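Local coordinates for uncharacterized protein (Xanthomonas axonopodis pv. citri, PDB 3OV5) that is a VirB7 component of a type IV secretion system, its globular domain resembling the N0 domain of outer membrane transport proteins, at residues L15-M18 against L19-W22. Sequence-based numbering, arbitrary orientation.
Sequences LKTM and LERW
The methyl of Met18 sits over one face of the indole of Trp22, one helical turn further on. Met18 CE lies 4.1 Å from the centroid of the six-membered ring of Trp22, a CH-pi contact displaced toward the rim, while SD approaches the five-membered ring obliquely as a Met-aromatic contact. Closer to the backbone, Met18 CG comes within 3.5 Å of Trp22 NE1. With CG anti to the backbone N (chi1 -176°), the thioether runs out toward the indole, and the bend at chi3 (71°) lays the methyl over the benzene half. A flexible, unbranched methionine can follow a flat surface in this way, and Trp22 offers a broad one whose NE1 is satisfied by Gln7 O. Leucines suit the neighbouring buried strip: Leu15 and Leu19 run side by side, their CD1 atoms 3.8 Å apart. Helix 15-24 is amphipathic here, and in this N0-like fold its apolar side packs on Leu59 and Ala55 of helix 52-63 and on the mixed sheet, where Leu19 meets Leu77 and Val79. Backbone bonds from residue i+4 to residue i hold the turn, among them Trp22 N to Met18 O at 2.9 Å, nearly straight at 167°. On the polar side Lys16 CG stands 3.8 Å from Glu20 OE1. Lys16 NZ remains 4.8 Å from Glu20 OE1, so the opposite charges are near without touching, and any attraction is probably modest. Thr17 CG2 touches Glu20 OE2, while Thr17 OG1 is hydrogen-bonded to Thr14 OG1. Arg21, long enough to reach beyond the helix, forms salt bridges with Asp12 and Asp25.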
# COMPACT_ATOMS: atom_id res chain seq x y z
N LEU A 15 6.19 4.30 -2.06
CA LEU A 15 5.25 3.46 -1.36
C LEU A 15 4.40 4.30 -0.38
O LEU A 15 3.16 4.22 -0.40
CB LEU A 15 6.01 2.37 -0.60
CG LEU A 15 5.19 1.45 0.27
CD1 LEU A 15 4.14 0.69 -0.52
CD2 LEU A 15 6.13 0.48 1.01
N LYS A 16 5.05 5.07 0.49
CA LYS A 16 4.33 5.83 1.49
C LYS A 16 3.43 6.87 0.82
O LYS A 16 2.31 7.08 1.27
CB LYS A 16 5.30 6.49 2.47
CG LYS A 16 4.58 7.17 3.64
CD LYS A 16 5.58 7.78 4.63
CE LYS A 16 6.36 8.90 4.02
NZ LYS A 16 7.28 9.55 5.02
N THR A 17 3.95 7.57 -0.19
CA THR A 17 3.16 8.65 -0.78
C THR A 17 1.98 8.11 -1.59
O THR A 17 0.90 8.72 -1.60
CB THR A 17 4.03 9.64 -1.54
OG1 THR A 17 4.72 9.02 -2.59
CG2 THR A 17 4.99 10.38 -0.58
N MET A 18 2.16 6.97 -2.28
CA MET A 18 1.03 6.34 -2.94
C MET A 18 -0.02 5.99 -1.91
O MET A 18 -1.23 6.23 -2.10
CB MET A 18 1.46 5.10 -3.71
CG MET A 18 0.30 4.49 -4.50
SD MET A 18 0.75 3.02 -5.41
CE MET A 18 0.98 1.86 -4.04
N LEU A 19 0.41 5.36 -0.82
CA LEU A 19 -0.55 4.96 0.22
C LEU A 19 -1.20 6.17 0.90
O LEU A 19 -2.34 6.08 1.32
CB LEU A 19 0.13 4.04 1.22
CG LEU A 19 0.36 2.63 0.68
CD1 LEU A 19 1.24 1.86 1.65
CD2 LEU A 19 -0.96 1.93 0.47
N GLU A 20 -0.49 7.29 1.05
CA GLU A 20 -1.13 8.49 1.57
C GLU A 20 -2.31 8.87 0.67
O GLU A 20 -3.38 9.25 1.17
CB GLU A 20 -0.14 9.66 1.63
CG GLU A 20 0.85 9.55 2.74
CD GLU A 20 1.97 10.57 2.65
OE1 GLU A 20 2.81 10.57 3.60
OE2 GLU A 20 2.05 11.34 1.68
N ARG A 21 -2.12 8.76 -0.65
CA ARG A 21 -3.20 9.06 -1.58
C ARG A 21 -4.32 8.03 -1.46
O ARG A 21 -5.51 8.41 -1.40
CB ARG A 21 -2.68 9.22 -3.01
CG ARG A 21 -3.78 9.62 -3.96
CD ARG A 21 -3.28 9.86 -5.40
NE ARG A 21 -2.71 8.63 -5.95
CZ ARG A 21 -3.44 7.59 -6.35
NH1 ARG A 21 -4.76 7.67 -6.44
NH2 ARG A 21 -2.84 6.46 -6.69
N TRP A 22 -3.99 6.73 -1.48
CA TRP A 22 -5.06 5.73 -1.33
C TRP A 22 -5.85 5.98 -0.05
O TRP A 22 -7.07 5.85 -0.03
CB TRP A 22 -4.49 4.33 -1.28
CG TRP A 22 -3.91 3.81 -2.58
CD1 TRP A 22 -3.70 4.49 -3.77
CD2 TRP A 22 -3.47 2.46 -2.81
NE1 TRP A 22 -3.14 3.64 -4.71
CE2 TRP A 22 -3.00 2.39 -4.15
CE3 TRP A 22 -3.45 1.31 -2.01
CZ2 TRP A 22 -2.51 1.20 -4.69
CZ3 TRP A 22 -2.96 0.13 -2.56
CH2 TRP A 22 -2.49 0.09 -3.87